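Local coordinates for putative metal-dependent isothiocyanate hydrolase SaxA (PDB 6BRM), which probably hydrolyses isothiocyanates at a two-zinc site, as a member of the metallo-beta-lactamase superfamily, at residues Q14-K19 against D117-Y122; L86-D91 against R107-E112; L230-L235 against I248-D253. All coordinates share one frame; numbering follows the deposited sequence.

Contact 1 of 3, residues Q14-K19 against D117-Y122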
ATOM      1  N   GLN B  14      23.626  15.758   2.108  1.00 54.47           N
ATOM      2  CA  GLN B  14      24.952  15.253   2.461  1.00 55.05           C
ATOM      3  C   GLN B  14      24.812  14.270   3.628  1.00 55.44           C
ATOM      4  O   GLN B  14      24.558  14.679   4.763  1.00 56.70           O
ATOM      5  CB  GLN B  14      25.911  16.398   2.800  1.00 56.07           C
ATOM      6  CG  GLN B  14      27.361  15.940   2.966  1.00 58.02           C
ATOM      7  CD  GLN B  14      28.402  16.977   2.561  1.00 58.65           C
ATOM      8  OE1 GLN B  14      28.189  17.783   1.651  1.00 58.60           O
ATOM      9  NE2 GLN B  14      29.551  16.938   3.224  1.00 58.76           N
ATOM     10  N   TYR B  15      24.961  12.978   3.330  1.00 55.60           N
ATOM     11  CA  TYR B  15      24.687  11.894   4.284  1.00 54.22           C
ATOM     12  C   TYR B  15      25.812  10.854   4.252  1.00 54.26           C
ATOM     13  O   TYR B  15      26.081  10.258   3.203  1.00 52.89           O
ATOM     14  CB  TYR B  15      23.344  11.236   3.936  1.00 54.78           C
ATOM     15  CG  TYR B  15      22.766  10.345   5.022  1.00 54.02           C
ATOM     16  CD1 TYR B  15      23.260   9.057   5.236  1.00 53.48           C
ATOM     17  CD2 TYR B  15      21.709  10.779   5.820  1.00 53.27           C
ATOM     18  CE1 TYR B  15      22.730   8.239   6.222  1.00 52.02           C
ATOM     19  CE2 TYR B  15      21.174   9.964   6.809  1.00 52.81           C
ATOM     20  CZ  TYR B  15      21.689   8.692   7.003  1.00 51.89           C
ATOM     21  OH  TYR B  15      21.174   7.875   7.979  1.00 50.58           O
ATOM     22  N   ALA B  16      26.459  10.652   5.403  1.00 53.96           N
ATOM     23  CA  ALA B  16      27.520   9.649   5.581  1.00 52.46           C
ATOM     24  C   ALA B  16      28.713   9.851   4.637  1.00 51.77           C
ATOM     25  O   ALA B  16      29.239   8.896   4.054  1.00 52.84           O
ATOM     26  CB  ALA B  16      26.948   8.238   5.453  1.00 53.48           C
ATOM     27  N   GLY B  17      29.136  11.106   4.507  1.00 51.00           N
ATOM     28  CA  GLY B  17      30.243  11.480   3.633  1.00 49.89           C
ATOM     29  C   GLY B  17      29.957  11.401   2.144  1.00 49.24           C
ATOM     30  O   GLY B  17      30.893  11.365   1.352  1.00 48.37           O
ATOM     31  N   LYS B  18      28.674  11.387   1.766  1.00 51.90           N
ATOM     32  CA  LYS B  18      28.241  11.304   0.361  1.00 52.98           C
ATOM     33  C   LYS B  18      27.149  12.335   0.117  1.00 52.88           C
ATOM     34  O   LYS B  18      26.340  12.588   1.008  1.00 53.06           O
ATOM     35  CB  LYS B  18      27.687   9.913   0.033  1.00 53.99           C
ATOM     36  CG  LYS B  18      28.634   8.754   0.307  1.00 55.37           C
ATOM     37  CD  LYS B  18      29.870   8.787  -0.586  1.00 56.57           C
ATOM     38  CE  LYS B  18      30.775   7.580  -0.359  1.00 57.72           C
ATOM     39  NZ  LYS B  18      31.083   7.324   1.078  1.00 58.99           N
ATOM     40  N   LYS B  19      27.133  12.920  -1.083  1.00 53.31           N
ATOM     41  CA  LYS B  19      26.116  13.902  -1.482  1.00 52.82           C
ATOM     42  C   LYS B  19      25.170  13.318  -2.530  1.00 51.58           C
ATOM     43  O   LYS B  19      25.612  12.657  -3.470  1.00 50.65           O
ATOM     44  CB  LYS B  19      26.778  15.150  -2.058  1.00 54.84           C
ATOM     45  CG  LYS B  19      27.534  15.989  -1.042  1.00 57.13           C
ATOM     46  CD  LYS B  19      27.935  17.339  -1.625  1.00 58.34           C
ATOM     47  CE  LYS B  19      26.769  18.320  -1.647  1.00 59.62           C
ATOM     48  NZ  LYS B  19      27.131  19.632  -2.251  1.00 60.85           N
ATOM     49  N   ASP B 117      30.047   0.214   2.804  1.00 50.54           N
ATOM     50  CA  ASP B 117      30.327   1.385   3.652  1.00 49.69           C
ATOM     51  C   ASP B 117      29.555   1.423   4.981  1.00 47.05           C
ATOM     52  O   ASP B 117      30.053   1.964   5.970  1.00 46.56           O
ATOM     53  CB  ASP B 117      30.010   2.658   2.842  1.00 52.41           C
ATOM     54  CG  ASP B 117      30.101   3.927   3.667  1.00 52.79           C
ATOM     55  OD1 ASP B 117      31.180   4.165   4.252  1.00 52.78           O
ATOM     56  OD2 ASP B 117      29.093   4.673   3.731  1.00 51.83           O
ATOM     57  N   GLY B 118      28.342   0.869   4.992  1.00 46.39           N
ATOM     58  CA  GLY B 118      27.447   0.913   6.155  1.00 44.39           C
ATOM     59  C   GLY B 118      26.156   1.662   5.868  1.00 43.47           C
ATOM     60  O   GLY B 118      25.225   1.620   6.670  1.00 44.49           O
ATOM     61  N   LEU B 119      26.101   2.363   4.733  1.00 42.54           N
ATOM     62  CA  LEU B 119      24.900   3.079   4.312  1.00 41.07           C
ATOM     63  C   LEU B 119      23.871   2.097   3.774  1.00 40.57           C
ATOM     64  O   LEU B 119      24.190   1.259   2.929  1.00 41.84           O
ATOM     65  CB  LEU B 119      25.243   4.107   3.225  1.00 39.71           C
ATOM     66  CG  LEU B 119      24.129   5.051   2.767  1.00 39.12           C
ATOM     67  CD1 LEU B 119      23.740   6.000   3.889  1.00 38.98           C
ATOM     68  CD2 LEU B 119      24.565   5.831   1.541  1.00 40.07           C
ATOM     69  N   THR B 120      22.642   2.222   4.262  1.00 40.21           N
ATOM     70  CA  THR B 120      21.513   1.434   3.790  1.00 41.35           C
ATOM     71  C   THR B 120      20.453   2.399   3.272  1.00 42.33           C
ATOM     72  O   THR B 120      20.154   3.396   3.935  1.00 43.44           O
ATOM     73  CB  THR B 120      20.915   0.585   4.930  1.00 41.87           C
ATOM     74  OG1 THR B 120      21.961  -0.137   5.591  1.00 43.08           O
ATOM     75  CG2 THR B 120      19.890  -0.401   4.398  1.00 41.94           C
ATOM     76  N   ILE B 121      19.893   2.102   2.095  1.00 41.44           N
ATOM     77  CA  ILE B 121      18.813   2.894   1.503  1.00 40.85           C
ATOM     78  C   ILE B 121      17.619   1.981   1.247  1.00 41.35           C
ATOM     79  O   ILE B 121      17.701   1.074   0.422  1.00 42.27           O
ATOM     80  CB  ILE B 121      19.258   3.567   0.182  1.00 39.94           C
ATOM     81  CG1 ILE B 121      20.315   4.640   0.467  1.00 39.07           C
ATOM     82  CG2 ILE B 121      18.066   4.194  -0.545  1.00 40.21           C
ATOM     83  CD1 ILE B 121      21.014   5.164  -0.771  1.00 39.21           C
ATOM     84  N   TYR B 122      16.518   2.228   1.952  1.00 42.99           N
ATOM     85  CA  TYR B 122      15.286   1.457   1.774  1.00 45.23           C
ATOM     86  C   TYR B 122      14.303   2.224   0.889  1.00 45.94           C
ATOM     87  O   TYR B 122      14.045   3.406   1.133  1.00 46.55           O
ATOM     88  CB  TYR B 122      14.618   1.178   3.120  1.00 45.71           C
ATOM     89  CG  TYR B 122      15.457   0.418   4.125  1.00 46.46           C
ATOM     90  CD1 TYR B 122      15.456  -0.979   4.148  1.00 47.26           C
ATOM     91  CD2 TYR B 122      16.221   1.092   5.080  1.00 47.18           C
ATOM     92  CE1 TYR B 122      16.210  -1.684   5.080  1.00 48.41           C
ATOM     93  CE2 TYR B 122      16.974   0.398   6.019  1.00 48.55           C
ATOM     94  CZ  TYR B 122      16.969  -0.990   6.013  1.00 49.10           C
ATOM     95  OH  TYR B 122      17.716  -1.678   6.940  1.00 48.71           O
TER
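Tyr15 and Leu119 form the dense part of this contact. Leu119 CD1 approaches the ring 3.4 Å from Tyr15 CD1 and equally far from Tyr15 CE1, so that one methyl meets that ring bond obliquely. In Leu119, chi1 of -174° swings CG toward the tyrosine, and chi2 of 67° turns CD1 to the ring. The same methyl lies 4.2 Å from Ala16 CB, while Tyr15 OH, beyond the apolar patch, hydrogen-bonds to Lys157 O. Both Tyr15 and Leu119 are buried.

The outer side is looser. Lys18 NZ and Asp117 OD2 stand 4.2 Å apart, beyond a salt bridge, so any attraction is probably long-range and without a direct bond. Asp117 is exposed, and no hydrogen bond crosses between the segments, which together bury just 183 Å².

Residues 14-19 owe their shape to a paired backbone: Tyr15 N donates to Lys18 O at 2.7 Å, and Lys18 N returns a bond to Tyr15 O at 3.2 Å. Ala16 and Gly17, both with positive phi, make the type I' turn of a two-residue beta hairpin. The hairpin end packs against the loop that leads into strand 120-124 of the other sheet, where the two sheets of the alpha-beta/beta-alpha sandwich come together.

Contact 2 of 3, residues L86-D91 against R107-E112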
ATOM      1  N   LEU B  86      25.590   9.010 -12.164  1.00 54.00           N
ATOM      2  CA  LEU B  86      24.926   7.836 -11.598  1.00 53.51           C
ATOM      3  C   LEU B  86      23.497   8.190 -11.156  1.00 53.53           C
ATOM      4  O   LEU B  86      23.314   8.949 -10.201  1.00 52.63           O
ATOM      5  CB  LEU B  86      25.730   7.292 -10.408  1.00 53.55           C
ATOM      6  CG  LEU B  86      25.178   6.079  -9.641  1.00 53.73           C
ATOM      7  CD1 LEU B  86      24.894   4.896 -10.558  1.00 53.65           C
ATOM      8  CD2 LEU B  86      26.152   5.679  -8.545  1.00 54.63           C
ATOM      9  N   ILE B  87      22.499   7.636 -11.847  1.00 52.49           N
ATOM     10  CA  ILE B  87      21.092   7.878 -11.523  1.00 50.86           C
ATOM     11  C   ILE B  87      20.488   6.651 -10.841  1.00 50.06           C
ATOM     12  O   ILE B  87      20.575   5.542 -11.368  1.00 49.76           O
ATOM     13  CB  ILE B  87      20.241   8.191 -12.779  1.00 51.68           C
ATOM     14  CG1 ILE B  87      20.957   9.162 -13.735  1.00 52.87           C
ATOM     15  CG2 ILE B  87      18.881   8.748 -12.374  1.00 51.68           C
ATOM     16  CD1 ILE B  87      21.305  10.512 -13.140  1.00 53.12           C
ATOM     17  N   TYR B  88      19.869   6.870  -9.682  1.00 48.84           N
ATOM     18  CA  TYR B  88      19.139   5.837  -8.949  1.00 48.40           C
ATOM     19  C   TYR B  88      17.639   6.000  -9.213  1.00 49.94           C
ATOM     20  O   TYR B  88      17.058   7.026  -8.847  1.00 50.89           O
ATOM     21  CB  TYR B  88      19.417   5.952  -7.442  1.00 48.09           C
ATOM     22  CG  TYR B  88      20.717   5.309  -6.979  1.00 48.04           C
ATOM     23  CD1 TYR B  88      20.906   3.927  -7.066  1.00 47.32           C
ATOM     24  CD2 TYR B  88      21.749   6.076  -6.431  1.00 48.63           C
ATOM     25  CE1 TYR B  88      22.083   3.331  -6.639  1.00 47.60           C
ATOM     26  CE2 TYR B  88      22.933   5.486  -5.998  1.00 48.26           C
ATOM     27  CZ  TYR B  88      23.093   4.113  -6.103  1.00 47.89           C
ATOM     28  OH  TYR B  88      24.258   3.519  -5.682  1.00 46.20           O
ATOM     29  N   THR B  89      17.017   4.995  -9.837  1.00 49.06           N
ATOM     30  CA  THR B  89      15.580   5.025 -10.140  1.00 47.87           C
ATOM     31  C   THR B  89      14.765   4.073  -9.266  1.00 48.81           C
ATOM     32  O   THR B  89      15.299   3.169  -8.625  1.00 49.86           O
ATOM     33  CB  THR B  89      15.296   4.691 -11.615  1.00 47.84           C
ATOM     34  OG1 THR B  89      15.686   3.340 -11.895  1.00 48.84           O
ATOM     35  CG2 THR B  89      16.041   5.648 -12.536  1.00 48.57           C
ATOM     36  N   GLN B  90      13.457   4.301  -9.280  1.00 49.20           N
ATOM     37  CA  GLN B  90      12.471   3.566  -8.482  1.00 48.20           C
ATOM     38  C   GLN B  90      12.236   2.137  -8.982  1.00 49.50           C
ATOM     39  O   GLN B  90      12.136   1.209  -8.176  1.00 48.45           O
ATOM     40  CB  GLN B  90      11.153   4.353  -8.508  1.00 48.06           C
ATOM     41  CG  GLN B  90       9.918   3.663  -7.943  1.00 48.29           C
ATOM     42  CD  GLN B  90       8.656   4.489  -8.136  1.00 48.03           C
ATOM     43  OE1 GLN B  90       7.766   4.476  -7.289  1.00 48.51           O
ATOM     44  NE2 GLN B  90       8.573   5.212  -9.250  1.00 46.22           N
ATOM     45  N   ASP B  91      12.114   1.973 -10.301  1.00 52.13           N
ATOM     46  CA  ASP B  91      11.796   0.671 -10.909  1.00 53.32           C
ATOM     47  C   ASP B  91      12.283   0.582 -12.364  1.00 53.59           C
ATOM     48  O   ASP B  91      12.886   1.531 -12.877  1.00 53.48           O
ATOM     49  CB  ASP B  91      10.286   0.375 -10.780  1.00 54.94           C
ATOM     50  CG  ASP B  91       9.395   1.440 -11.434  1.00 57.19           C
ATOM     51  OD1 ASP B  91       9.875   2.231 -12.278  1.00 59.24           O
ATOM     52  OD2 ASP B  91       8.190   1.475 -11.097  1.00 56.98           O
ATOM     53  N   ARG B 107      20.857   2.859 -12.205  1.00 49.74           N
ATOM     54  CA  ARG B 107      20.619   1.750 -11.279  1.00 50.23           C
ATOM     55  C   ARG B 107      19.188   1.813 -10.756  1.00 50.05           C
ATOM     56  O   ARG B 107      18.628   2.898 -10.592  1.00 49.63           O
ATOM     57  CB  ARG B 107      21.588   1.812 -10.095  1.00 51.12           C
ATOM     58  CG  ARG B 107      23.003   1.347 -10.398  1.00 51.04           C
ATOM     59  CD  ARG B 107      23.800   1.221  -9.108  1.00 51.43           C
ATOM     60  NE  ARG B 107      25.216   0.927  -9.335  1.00 51.01           N
ATOM     61  CZ  ARG B 107      26.120   0.744  -8.370  1.00 50.99           C
ATOM     62  NH1 ARG B 107      27.386   0.479  -8.692  1.00 50.51           N
ATOM     63  NH2 ARG B 107      25.775   0.819  -7.084  1.00 51.61           N
ATOM     64  N   VAL B 108      18.611   0.642 -10.493  1.00 49.31           N
ATOM     65  CA  VAL B 108      17.259   0.523  -9.956  1.00 47.66           C
ATOM     66  C   VAL B 108      17.370   0.228  -8.468  1.00 47.74           C
ATOM     67  O   VAL B 108      18.086  -0.690  -8.072  1.00 48.42           O
ATOM     68  CB  VAL B 108      16.473  -0.619 -10.637  1.00 46.05           C
ATOM     69  CG1 VAL B 108      15.046  -0.697 -10.096  1.00 45.69           C
ATOM     70  CG2 VAL B 108      16.473  -0.439 -12.151  1.00 46.32           C
ATOM     71  N   LEU B 109      16.669   1.012  -7.651  1.00 47.78           N
ATOM     72  CA  LEU B 109      16.618   0.776  -6.211  1.00 47.90           C
ATOM     73  C   LEU B 109      15.813  -0.483  -5.932  1.00 48.36           C
ATOM     74  O   LEU B 109      14.660  -0.595  -6.347  1.00 47.78           O
ATOM     75  CB  LEU B 109      15.994   1.964  -5.451  1.00 48.61           C
ATOM     76  CG  LEU B 109      16.906   2.936  -4.690  1.00 49.07           C
ATOM     77  CD1 LEU B 109      18.177   3.245  -5.458  1.00 49.40           C
ATOM     78  CD2 LEU B 109      16.154   4.219  -4.355  1.00 49.13           C
ATOM     79  N   LYS B 110      16.434  -1.430  -5.231  1.00 48.94           N
ATOM     80  CA  LYS B 110      15.712  -2.562  -4.664  1.00 47.76           C
ATOM     81  C   LYS B 110      14.999  -2.081  -3.410  1.00 47.90           C
ATOM     82  O   LYS B 110      15.193  -0.942  -2.975  1.00 46.96           O
ATOM     83  CB  LYS B 110      16.667  -3.709  -4.343  1.00 47.41           C
ATOM     84  CG  LYS B 110      17.367  -4.272  -5.571  1.00 48.27           C
ATOM     85  CD  LYS B 110      18.325  -5.393  -5.213  1.00 48.74           C
ATOM     86  CE  LYS B 110      19.168  -5.793  -6.414  1.00 50.16           C
ATOM     87  NZ  LYS B 110      18.349  -6.269  -7.565  1.00 51.48           N
ATOM     88  N   ASP B 111      14.171  -2.947  -2.836  1.00 48.43           N
ATOM     89  CA  ASP B 111      13.471  -2.637  -1.584  1.00 47.12           C
ATOM     90  C   ASP B 111      14.443  -2.368  -0.436  1.00 46.02           C
ATOM     91  O   ASP B 111      14.152  -1.555   0.438  1.00 47.30           O
ATOM     92  CB  ASP B 111      12.504  -3.763  -1.212  1.00 48.10           C
ATOM     93  CG  ASP B 111      11.336  -3.864  -2.175  1.00 49.82           C
ATOM     94  OD1 ASP B 111      11.558  -3.743  -3.399  1.00 51.33           O
ATOM     95  OD2 ASP B 111      10.191  -4.056  -1.710  1.00 52.80           O
ATOM     96  N   GLU B 112      15.585  -3.060  -0.447  1.00 45.89           N
ATOM     97  CA  GLU B 112      16.688  -2.813   0.486  1.00 44.90           C
ATOM     98  C   GLU B 112      17.985  -2.693  -0.304  1.00 43.46           C
ATOM     99  O   GLU B 112      18.230  -3.494  -1.201  1.00 41.90           O
ATOM    100  CB  GLU B 112      16.800  -3.959   1.492  1.00 45.44           C
ATOM    101  CG  GLU B 112      15.489  -4.292   2.192  1.00 45.64           C
ATOM    102  CD  GLU B 112      15.675  -5.116   3.453  1.00 47.06           C
ATOM    103  OE1 GLU B 112      14.853  -4.963   4.379  1.00 47.53           O
ATOM    104  OE2 GLU B 112      16.642  -5.911   3.526  1.00 50.54           O
TER
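Tyr88 and Arg107 pair across two parallel strands, and their side chains run side by side in the same direction. In each, CG is anti to the carbonyl carbon (chi1 -82° and -77°), and Arg107 then stays extended from CG to NE. Its aliphatic part therefore follows the tyrosine, with Arg107 CD 3.7 Å from Tyr88 CE1. The guanidinium is turned 79° from the ring plane, so the two groups do not stack flat. Leu86 CD1 closes on the same arginine stem, 4.0 Å from Arg107 CG. Farther along, Leu109 crosses Tyr88 at about a right angle and brings its CD1 methyl to the CB, CG and CD1 end of the tyrosine.

On the other side of the sheet are Thr89 and Val108, which also touch Ala95 of helix 92-100. Val108 CG1 reaches Asp91 CA at 3.6 Å, just before that helix, where Asp91 is the N-cap.

The backbone ladder sets the register: Arg107 N to Ile87 O (2.8 Å), Thr89 N to Arg107 O (2.8 Å) and Leu109 N to Thr89 O (2.7 Å). Thr89 OG1, set between its own backbone N and carbonyl carbon and so on the Arg107 side, also donates to Arg107 O at 3.2 Å from above the carbonyl plane.

Helix 92-100 connects the parallel strands 87-89 and 106-108 in a beta-alpha-beta unit. Past the first strand, Gln90 NE2 hydrogen-bonds to Asp94 OD2, and Gln90 rests against the zinc ligand His67. The chemistry implies a join held mainly by main-chain bonds, with Arg107 O gripped by two donors from Thr89, while the aliphatic stem of Arg107 adds apolar contacts to Tyr88 and Leu86.

Contact 3 of 3, residues L230-L235 against I248-D253; sequences LTRAEL and ILIPAD
Leu235 and Ile250 meet where helix 232-241 packs on the chain leaving strand 248-249, within a beta-alpha-beta unit that starts at strand 216-220. This places the contact at the border of one sheet of the metallo-beta-lactamase sandwich.

Apolar contacts form its buried half. Leu235, with CG anti to its backbone nitrogen (chi1 -172°), extends CD2 to 3.8 Å from Ile250 CD1 and 4.3 Å from Ile248 CG2. Ile250 uses its other branch for Arg232: CG2 lies 3.7 Å from Arg232 CG, the two side chains running antiparallel alongside one another. Met222 touches Arg232, Leu235 and Ile250 alike, and Ala219 of strand 216-220 touches both Leu235 and Ile250.

The backbone of the helix start has a polar partner of its own. Thr231 occupies the N-cap position without a capping bond from its side chain, whereas Arg232 N is hydrogen-bonded to Glu223 OE2.

Charge supplies the remaining link. Kinks in the middle of the Arg232 chain (chi2 71°) carry its guanidinium along the loop to Asp253, itself in touch with Arg7 of strand 2-7. Arg232 NH1 forms a salt bridge with Asp253 OD1 at 2.7 Å; the oxygen lies at the edge of the guanidinium, but the N-H...O angle of 119° makes the hydrogen bond weak. Pro251 O stands over one guanidinium face, 3.1 Å from Arg232 NH1, at an angle too poor for a hydrogen bond.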
ATOM      1  N   LEU B 230      -1.199  24.626  -0.727  1.00 59.04           N
ATOM      2  CA  LEU B 230      -0.798  24.923   0.656  1.00 59.99           C
ATOM      3  C   LEU B 230       0.310  25.979   0.646  1.00 60.15           C
ATOM      4  O   LEU B 230       1.262  25.872  -0.125  1.00 62.88           O
ATOM      5  CB  LEU B 230      -0.315  23.645   1.360  1.00 60.72           C
ATOM      6  CG  LEU B 230      -0.617  23.468   2.853  1.00 61.74           C
ATOM      7  CD1 LEU B 230       0.047  22.197   3.370  1.00 62.29           C
ATOM      8  CD2 LEU B 230      -0.174  24.664   3.678  1.00 61.43           C
ATOM      9  N   THR B 231       0.177  26.990   1.503  1.00 60.31           N
ATOM     10  CA  THR B 231       1.150  28.079   1.625  1.00 61.63           C
ATOM     11  C   THR B 231       2.014  27.894   2.880  1.00 60.40           C
ATOM     12  O   THR B 231       1.529  27.408   3.899  1.00 57.73           O
ATOM     13  CB  THR B 231       0.420  29.442   1.700  1.00 63.80           C
ATOM     14  OG1 THR B 231      -0.647  29.469   0.743  1.00 64.93           O
ATOM     15  CG2 THR B 231       1.364  30.606   1.408  1.00 64.39           C
ATOM     16  N   ARG B 232       3.294  28.271   2.781  1.00 62.25           N
ATOM     17  CA  ARG B 232       4.223  28.375   3.934  1.00 62.32           C
ATOM     18  C   ARG B 232       3.553  28.965   5.176  1.00 62.28           C
ATOM     19  O   ARG B 232       3.605  28.377   6.260  1.00 61.32           O
ATOM     20  CB  ARG B 232       5.447  29.251   3.580  1.00 64.12           C
ATOM     21  CG  ARG B 232       6.813  28.566   3.619  1.00 65.36           C
ATOM     22  CD  ARG B 232       7.048  27.562   2.496  1.00 65.85           C
ATOM     23  NE  ARG B 232       8.330  27.781   1.807  1.00 67.31           N
ATOM     24  CZ  ARG B 232       9.013  26.867   1.107  1.00 67.73           C
ATOM     25  NH1 ARG B 232      10.166  27.211   0.533  1.00 66.28           N
ATOM     26  NH2 ARG B 232       8.577  25.614   0.972  1.00 69.67           N
ATOM     27  N   ALA B 233       2.933  30.131   4.991  1.00 61.04           N
ATOM     28  CA  ALA B 233       2.256  30.866   6.065  1.00 59.96           C
ATOM     29  C   ALA B 233       1.090  30.101   6.694  1.00 58.86           C
ATOM     30  O   ALA B 233       0.885  30.187   7.904  1.00 60.53           O
ATOM     31  CB  ALA B 233       1.776  32.217   5.548  1.00 60.00           C
ATOM     32  N   GLU B 234       0.335  29.363   5.879  1.00 58.11           N
ATOM     33  CA  GLU B 234      -0.795  28.567   6.370  1.00 58.81           C
ATOM     34  C   GLU B 234      -0.344  27.396   7.249  1.00 58.90           C
ATOM     35  O   GLU B 234      -0.971  27.123   8.273  1.00 58.95           O
ATOM     36  CB  GLU B 234      -1.650  28.037   5.210  1.00 59.99           C
ATOM     37  CG  GLU B 234      -3.044  27.583   5.643  1.00 62.47           C
ATOM     38  CD  GLU B 234      -3.755  26.687   4.637  1.00 63.85           C
ATOM     39  OE1 GLU B 234      -3.338  26.622   3.459  1.00 66.69           O
ATOM     40  OE2 GLU B 234      -4.751  26.043   5.036  1.00 62.15           O
ATOM     41  N   LEU B 235       0.721  26.704   6.840  1.00 58.92           N
ATOM     42  CA  LEU B 235       1.241  25.550   7.589  1.00 60.84           C
ATOM     43  C   LEU B 235       1.858  25.953   8.929  1.00 62.92           C
ATOM     44  O   LEU B 235       1.716  25.228   9.916  1.00 63.45           O
ATOM     45  CB  LEU B 235       2.274  24.773   6.761  1.00 60.87           C
ATOM     46  CG  LEU B 235       2.774  23.440   7.342  1.00 59.62           C
ATOM     47  CD1 LEU B 235       1.660  22.405   7.389  1.00 59.10           C
ATOM     48  CD2 LEU B 235       3.957  22.915   6.543  1.00 59.30           C
ATOM     49  N   ILE B 248       7.753  21.496  13.544  1.00 66.55           N
ATOM     50  CA  ILE B 248       7.518  21.558  12.094  1.00 64.84           C
ATOM     51  C   ILE B 248       8.502  22.547  11.457  1.00 63.54           C
ATOM     52  O   ILE B 248       8.308  23.764  11.525  1.00 62.87           O
ATOM     53  CB  ILE B 248       6.056  21.960  11.748  1.00 64.02           C
ATOM     54  CG1 ILE B 248       5.037  21.161  12.579  1.00 63.23           C
ATOM     55  CG2 ILE B 248       5.785  21.787  10.257  1.00 63.57           C
ATOM     56  CD1 ILE B 248       5.268  19.667  12.625  1.00 63.85           C
ATOM     57  N   LEU B 249       9.562  22.010  10.857  1.00 62.74           N
ATOM     58  CA  LEU B 249      10.514  22.809  10.081  1.00 62.85           C
ATOM     59  C   LEU B 249       9.918  23.116   8.707  1.00 64.13           C
ATOM     60  O   LEU B 249       9.467  22.208   8.008  1.00 64.28           O
ATOM     61  CB  LEU B 249      11.859  22.082   9.925  1.00 62.91           C
ATOM     62  CG  LEU B 249      12.921  22.281  11.017  1.00 62.62           C
ATOM     63  CD1 LEU B 249      13.579  23.648  10.887  1.00 62.89           C
ATOM     64  CD2 LEU B 249      12.347  22.089  12.413  1.00 61.94           C
ATOM     65  N   ILE B 250       9.906  24.398   8.337  1.00 64.41           N
ATOM     66  CA  ILE B 250       9.366  24.844   7.050  1.00 65.55           C
ATOM     67  C   ILE B 250      10.422  25.743   6.394  1.00 66.56           C
ATOM     68  O   ILE B 250      10.344  26.970   6.480  1.00 68.40           O
ATOM     69  CB  ILE B 250       8.013  25.590   7.200  1.00 65.30           C
ATOM     70  CG1 ILE B 250       7.090  24.881   8.202  1.00 65.46           C
ATOM     71  CG2 ILE B 250       7.319  25.682   5.848  1.00 64.82           C
ATOM     72  CD1 ILE B 250       5.821  25.645   8.514  1.00 66.07           C
ATOM     73  N   PRO B 251      11.420  25.129   5.731  1.00 67.32           N
ATOM     74  CA  PRO B 251      12.578  25.882   5.265  1.00 67.73           C
ATOM     75  C   PRO B 251      12.292  26.729   4.029  1.00 67.22           C
ATOM     76  O   PRO B 251      11.433  26.376   3.211  1.00 67.25           O
ATOM     77  CB  PRO B 251      13.571  24.778   4.909  1.00 67.90           C
ATOM     78  CG  PRO B 251      12.699  23.687   4.390  1.00 67.50           C
ATOM     79  CD  PRO B 251      11.446  23.742   5.226  1.00 67.52           C
ATOM     80  N   ALA B 252      13.031  27.827   3.900  1.00 65.55           N
ATOM     81  CA  ALA B 252      13.013  28.640   2.687  1.00 64.20           C
ATOM     82  C   ALA B 252      13.757  27.910   1.574  1.00 62.82           C
ATOM     83  O   ALA B 252      14.452  26.921   1.823  1.00 63.24           O
ATOM     84  CB  ALA B 252      13.650  29.999   2.949  1.00 62.69           C
ATOM     85  N   ASP B 253      13.600  28.396   0.347  1.00 62.39           N
ATOM     86  CA  ASP B 253      14.369  27.885  -0.786  1.00 62.93           C
ATOM     87  C   ASP B 253      15.828  28.301  -0.616  1.00 63.68           C
ATOM     88  O   ASP B 253      16.128  29.493  -0.543  1.00 64.94           O
ATOM     89  CB  ASP B 253      13.805  28.414  -2.109  1.00 62.57           C
ATOM     90  CG  ASP B 253      12.494  27.748  -2.497  1.00 60.83           C
ATOM     91  OD1 ASP B 253      11.822  27.161  -1.622  1.00 60.94           O
ATOM     92  OD2 ASP B 253      12.138  27.808  -3.689  1.00 59.79           O
TER

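Overall arrangement
Along the chain, contact 2 is nested inside the loop closed by contact 1, and contact 3 follows both. Contacts 1 and 2 are neighbours, their centres 14 Å apart, and they touch where Tyr122 packs on Glu112 and Asp111. Contact 3 lies about 27 Å from contact 1 and 30 Å from contact 2, centre to centre, on the opposite side of the chain's centre from contact 2. Strands 120-124 and 248-249 place contacts 1 and 3 near opposite borders of one seven-strand sheet; contact 2 joins two strands at an edge of the other, to which hairpin 10-22 also belongs. Contact 1 brings the two sheets together, whereas contacts 2 and 3 each lie at a sheet border, in the sandwich that carries the two-zinc site.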